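Local coordinates for protein putative fimbrium subunit Fim1C (Bacteroides uniformis, PDB 4K4K) that is probably a component of the tip of fimbriae, the surface filaments that mediate cell adhesion and biofilm formation, at residues 39-44 / 176-181; 121-126 / 131-136. All blocks are in the same frame, centred on the assembly; numbering follows the deposited sequence.

Interaction 1: 39-44 / 176-181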
loop_
_atom_site.group_PDB
_atom_site.type_symbol
_atom_site.label_atom_id
_atom_site.label_comp_id
_atom_site.label_asym_id
_atom_site.label_seq_id
_atom_site.Cartn_x
_atom_site.Cartn_y
_atom_site.Cartn_z
ATOM N N GLY A 39 -5.351 0.645 -12.791
ATOM C CA GLY A 39 -5.286 1.499 -13.973
ATOM C C GLY A 39 -4.096 1.035 -14.795
ATOM O O GLY A 39 -3.005 0.886 -14.249
ATOM N N ILE A 40 -4.287 0.763 -16.083
ATOM C CA ILE A 40 -3.198 0.308 -16.967
ATOM C C ILE A 40 -2.951 1.336 -18.027
ATOM O O ILE A 40 -3.912 1.924 -18.575
ATOM C CB ILE A 40 -3.534 -1.078 -17.619
ATOM C CG1 ILE A 40 -3.919 -2.141 -16.536
ATOM C CG2 ILE A 40 -2.378 -1.587 -18.525
ATOM C CD1 ILE A 40 -4.226 -3.590 -17.075
ATOM N N TYR A 41 -1.670 1.483 -18.388
ATOM C CA TYR A 41 -1.233 2.304 -19.523
ATOM C C TYR A 41 -0.441 1.452 -20.471
ATOM O O TYR A 41 0.437 0.688 -20.029
ATOM C CB TYR A 41 -0.324 3.468 -19.084
ATOM C CG TYR A 41 -0.993 4.529 -18.242
ATOM C CD1 TYR A 41 -1.374 4.264 -16.928
ATOM C CD2 TYR A 41 -1.109 5.839 -18.704
ATOM C CE1 TYR A 41 -1.972 5.246 -16.133
ATOM C CE2 TYR A 41 -1.662 6.845 -17.905
ATOM C CZ TYR A 41 -2.089 6.545 -16.616
ATOM O OH TYR A 41 -2.633 7.535 -15.842
HETATM N N MSE A 42 -0.712 1.622 -21.769
HETATM C CA MSE A 42 0.121 1.038 -22.821
HETATM C C MSE A 42 0.967 2.190 -23.353
HETATM O O MSE A 42 0.413 3.218 -23.742
HETATM C CB MSE A 42 -0.712 0.384 -23.934
HETATM C CG MSE A 42 0.160 -0.114 -25.071
HETATM SE SE MSE A 42 -0.887 -1.227 -26.322
HETATM C CE MSE A 42 -1.865 0.122 -27.120
ATOM N N LEU A 43 2.284 2.027 -23.358
ATOM C CA LEU A 43 3.226 3.091 -23.705
ATOM C C LEU A 43 4.017 2.800 -24.950
ATOM O O LEU A 43 4.462 1.671 -25.157
ATOM C CB LEU A 43 4.229 3.343 -22.562
ATOM C CG LEU A 43 3.636 3.595 -21.164
ATOM C CD1 LEU A 43 4.751 3.654 -20.109
ATOM C CD2 LEU A 43 2.799 4.917 -21.157
ATOM N N ASN A 44 4.279 3.855 -25.720
ATOM C CA ASN A 44 5.185 3.828 -26.862
ATOM C C ASN A 44 6.285 4.786 -26.437
ATOM O O ASN A 44 6.120 5.996 -26.565
ATOM C CB ASN A 44 4.490 4.234 -28.146
ATOM C CG ASN A 44 5.341 3.935 -29.365
ATOM O OD1 ASN A 44 6.402 3.313 -29.268
ATOM N ND2 ASN A 44 4.869 4.307 -30.538
ATOM N N TYR A 176 2.807 10.395 -6.512
ATOM C CA TYR A 176 3.401 9.280 -7.244
ATOM C C TYR A 176 2.979 9.390 -8.674
ATOM O O TYR A 176 1.784 9.469 -8.958
ATOM C CB TYR A 176 2.922 7.951 -6.623
ATOM C CG TYR A 176 3.304 6.724 -7.405
ATOM C CD1 TYR A 176 4.626 6.280 -7.441
ATOM C CD2 TYR A 176 2.337 5.970 -8.069
ATOM C CE1 TYR A 176 4.989 5.146 -8.174
ATOM C CE2 TYR A 176 2.683 4.839 -8.807
ATOM C CZ TYR A 176 4.012 4.431 -8.859
ATOM O OH TYR A 176 4.351 3.315 -9.572
ATOM N N ASN A 177 3.954 9.395 -9.588
ATOM C CA ASN A 177 3.615 9.416 -11.010
ATOM C C ASN A 177 3.415 7.949 -11.447
ATOM O O ASN A 177 4.355 7.148 -11.407
ATOM C CB ASN A 177 4.674 10.147 -11.832
ATOM C CG ASN A 177 4.245 10.282 -13.273
ATOM O OD1 ASN A 177 3.974 9.298 -13.963
ATOM N ND2 ASN A 177 4.062 11.515 -13.729
ATOM N N VAL A 178 2.186 7.592 -11.834
ATOM C CA VAL A 178 1.835 6.190 -12.136
ATOM C C VAL A 178 2.502 5.661 -13.428
ATOM O O VAL A 178 2.618 4.442 -13.605
ATOM C CB VAL A 178 0.294 5.964 -12.161
ATOM C CG1 VAL A 178 -0.363 6.446 -10.846
ATOM C CG2 VAL A 178 -0.361 6.634 -13.382
ATOM N N VAL A 179 2.921 6.565 -14.326
ATOM C CA VAL A 179 3.576 6.175 -15.569
ATOM C C VAL A 179 5.080 6.048 -15.318
ATOM O O VAL A 179 5.681 5.073 -15.781
ATOM C CB VAL A 179 3.239 7.173 -16.713
ATOM C CG1 VAL A 179 4.120 6.948 -17.950
ATOM C CG2 VAL A 179 1.763 7.066 -17.088
ATOM N N THR A 180 5.688 7.026 -14.604
ATOM C CA THR A 180 7.133 7.024 -14.268
ATOM C C THR A 180 7.509 5.869 -13.356
ATOM O O THR A 180 8.604 5.315 -13.484
ATOM C CB THR A 180 7.515 8.328 -13.507
ATOM O OG1 THR A 180 7.066 9.436 -14.241
ATOM C CG2 THR A 180 9.012 8.465 -13.265
ATOM N N GLY A 181 6.657 5.590 -12.385
ATOM C CA GLY A 181 6.939 4.556 -11.405
ATOM C C GLY A 181 7.967 5.073 -10.413
ATOM O O GLY A 181 8.107 6.287 -10.210
#
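Y41 on the extended strand 39-44 faces V179 in the turn that ends strand 164-177, their CA atoms 7.3 Å apart, and no hydrogen bond joins the two backbones, so side chains alone make the contact. The Y41 ring is the platform. V179 CG2 sits over one of its faces in a CH-pi contact, 3.6 Å from the centroid and 18° off the ring normal. V178 CG2 comes in obliquely at the phenolic end, 3.5 Å from Y41 CE1. Placing CG1 opposite the backbone N (chi1 169°) sends the other V179 methyl to L43, where V179 CG1 meets L43 CD1 at 4.0 Å. Valine suits position 179 because its two methyls reach the ring and the leucine at once. The phenol carries its polar end past them to N100, which hydrogen-bonds Y41 OH within this buried setting. Behind the valines, N177 OD1 accepts two backbone N-H groups: V179 N at 3.0 Å, in the carbonyl plane, and T180 N at 2.9 Å, nearly straight at 171° but from above that plane. G181, with positive phi, bonds back to N177 O. The two bonds to N177 OD1 form an Asx turn within an Asx motif, here presenting two valines to a strand of the fimbrillin-like beta fold.

Interaction 2: 121-126 / 131-136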
loop_
_atom_site.group_PDB
_atom_site.type_symbol
_atom_site.label_atom_id
_atom_site.label_comp_id
_atom_site.label_asym_id
_atom_site.label_seq_id
_atom_site.Cartn_x
_atom_site.Cartn_y
_atom_site.Cartn_z
ATOM N N ALA A 121 5.885 -3.009 -11.808
ATOM C CA ALA A 121 7.119 -2.756 -12.562
ATOM C C ALA A 121 6.794 -2.705 -14.044
ATOM O O ALA A 121 5.923 -3.450 -14.520
ATOM C CB ALA A 121 8.159 -3.854 -12.300
ATOM N N LYS A 122 7.474 -1.836 -14.778
ATOM C CA LYS A 122 7.221 -1.742 -16.206
ATOM C C LYS A 122 7.511 -3.096 -16.903
ATOM O O LYS A 122 8.543 -3.726 -16.634
ATOM C CB LYS A 122 8.096 -0.640 -16.823
ATOM C CG LYS A 122 7.790 -0.436 -18.322
ATOM C CD LYS A 122 8.558 0.731 -18.964
ATOM C CE LYS A 122 8.001 2.089 -18.585
ATOM N NZ LYS A 122 8.760 3.186 -19.251
ATOM N N VAL A 123 6.581 -3.534 -17.760
ATOM C CA VAL A 123 6.763 -4.735 -18.588
ATOM C C VAL A 123 7.051 -4.246 -20.007
ATOM O O VAL A 123 6.192 -3.608 -20.626
ATOM C CB VAL A 123 5.553 -5.701 -18.510
ATOM C CG1 VAL A 123 5.744 -6.915 -19.429
ATOM C CG2 VAL A 123 5.304 -6.125 -17.069
ATOM N N GLU A 124 8.262 -4.495 -20.501
ATOM C CA GLU A 124 8.705 -3.975 -21.793
ATOM C C GLU A 124 8.588 -4.942 -22.973
ATOM O O GLU A 124 8.704 -6.153 -22.804
ATOM C CB GLU A 124 10.177 -3.540 -21.701
ATOM C CG GLU A 124 10.384 -2.265 -20.900
ATOM C CD GLU A 124 11.731 -1.587 -21.067
ATOM O OE1 GLU A 124 12.767 -2.289 -21.039
ATOM O OE2 GLU A 124 11.748 -0.341 -21.188
ATOM N N GLY A 125 8.434 -4.358 -24.171
ATOM C CA GLY A 125 8.525 -5.065 -25.444
ATOM C C GLY A 125 7.524 -6.163 -25.717
ATOM O O GLY A 125 7.894 -7.227 -26.225
ATOM N N LYS A 126 6.249 -5.887 -25.434
ATOM C CA LYS A 126 5.180 -6.828 -25.738
ATOM C C LYS A 126 4.518 -6.467 -27.055
ATOM O O LYS A 126 4.363 -5.291 -27.366
ATOM C CB LYS A 126 4.131 -6.831 -24.613
ATOM C CG LYS A 126 4.675 -7.353 -23.274
ATOM C CD LYS A 126 4.712 -8.880 -23.288
ATOM C CE LYS A 126 5.394 -9.539 -22.124
ATOM N NZ LYS A 126 5.239 -11.024 -22.200
ATOM N N PRO A 131 0.457 -11.461 -26.182
ATOM C CA PRO A 131 -0.269 -10.373 -25.510
ATOM C C PRO A 131 -0.414 -10.551 -23.995
ATOM O O PRO A 131 -1.177 -9.819 -23.360
ATOM C CB PRO A 131 -1.642 -10.444 -26.189
ATOM C CG PRO A 131 -1.831 -11.927 -26.422
ATOM C CD PRO A 131 -0.473 -12.408 -26.844
ATOM N N LYS A 132 0.249 -11.554 -23.422
ATOM C CA LYS A 132 0.122 -11.802 -21.973
ATOM C C LYS A 132 1.084 -10.920 -21.193
ATOM O O LYS A 132 2.292 -10.924 -21.459
ATOM C CB LYS A 132 0.366 -13.284 -21.636
ATOM C CG LYS A 132 -0.558 -14.263 -22.362
ATOM C CD LYS A 132 -0.163 -15.713 -22.070
ATOM C CE LYS A 132 0.612 -16.424 -23.169
ATOM N NZ LYS A 132 1.420 -17.548 -22.614
ATOM N N VAL A 133 0.555 -10.152 -20.246
ATOM C CA VAL A 133 1.373 -9.282 -19.397
ATOM C C VAL A 133 1.082 -9.654 -17.955
ATOM O O VAL A 133 -0.072 -9.547 -17.508
ATOM C CB VAL A 133 1.137 -7.761 -19.660
ATOM C CG1 VAL A 133 1.906 -6.893 -18.662
ATOM C CG2 VAL A 133 1.490 -7.372 -21.100
ATOM N N ALA A 134 2.127 -10.062 -17.218
ATOM C CA ALA A 134 1.999 -10.395 -15.807
ATOM C C ALA A 134 2.533 -9.221 -15.005
ATOM O O ALA A 134 3.734 -8.939 -15.056
ATOM C CB ALA A 134 2.765 -11.674 -15.500
ATOM N N PHE A 135 1.629 -8.456 -14.381
ATOM C CA PHE A 135 2.009 -7.301 -13.583
ATOM C C PHE A 135 2.453 -7.740 -12.186
ATOM O O PHE A 135 1.737 -8.479 -11.517
ATOM C CB PHE A 135 0.848 -6.294 -13.486
ATOM C CG PHE A 135 0.521 -5.613 -14.800
ATOM C CD1 PHE A 135 1.335 -4.595 -15.301
ATOM C CD2 PHE A 135 -0.600 -5.978 -15.530
ATOM C CE1 PHE A 135 1.005 -3.929 -16.493
ATOM C CE2 PHE A 135 -0.904 -5.343 -16.754
ATOM C CZ PHE A 135 -0.112 -4.296 -17.205
ATOM N N VAL A 136 3.612 -7.286 -11.746
ATOM C CA VAL A 136 4.105 -7.598 -10.404
ATOM C C VAL A 136 4.031 -6.297 -9.620
ATOM O O VAL A 136 4.780 -5.368 -9.899
ATOM C CB VAL A 136 5.531 -8.204 -10.442
ATOM C CG1 VAL A 136 6.079 -8.417 -9.030
ATOM C CG2 VAL A 136 5.547 -9.511 -11.236
HETATM O O HOH W 1 5.216 -5.856 -13.546
HETATM O O HOH W 2 6.789 -4.107 -8.933
#
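V123 and V133 meet through their methyl groups, V123 CG2 lying 3.8 Å from V133 CG1 as the two side chains run antiparallel alongside each other. The second V133 methyl, CG2, rests against K126 CG at 3.9 Å. Beta-branched valine suits both strands, since its two methyls can fill the gap between backbones that stand too far apart here to bond directly. K126 adds a polar link: its chain bends at chi2 (-80°), which folds the aliphatic part over V133 and brings K126 NZ to K132 O, 3.0 Å away and almost in line with the carbonyl. D130, in the connecting turn, forms a salt bridge with the same NZ. With an alanine here, K132 O would probably lose its ammonium donor and D130 its counter-charge, while V133 CG2 would be left less covered. Strands 118-126 and 132-150 form a beta hairpin, antiparallel but splayed, with local axes 8.4 Å apart and inclined at 155°. At the far end A121 N donates to V136 O at 3.2 Å, and a water bridges A121 O to V136 N, accepting from the latter at 2.8 Å. Further out, V133 CG1 also lies over one face of the F135 ring, near its rim. The backbone of V133 bonds to E16 and T18 of strand 16-18, while that of V123 bonds to F86 of strand 84-90.

Overall arrangement
Interactions 1 and 2 have centres about 12 Å apart and lie on the same side of the chain's centre, within the same fimbrillin-like region. Strand 84-90 pairs antiparallel with both 37-44 and 118-126, tying the first strands of the two contacts into the same sheet. They also touch directly: I40 CD1 packs on F135 CE2 at 3.8 Å, and L43 CD1 meets K122 CE at 3.9 Å. I40 and L43 point to opposite sides of their strand, so interaction 2 packs against both faces of strand 39-44. Interaction 1 is buried and joins residues distant in sequence, whereas interaction 2 is a local hairpin at the surface, formed between them in chain order.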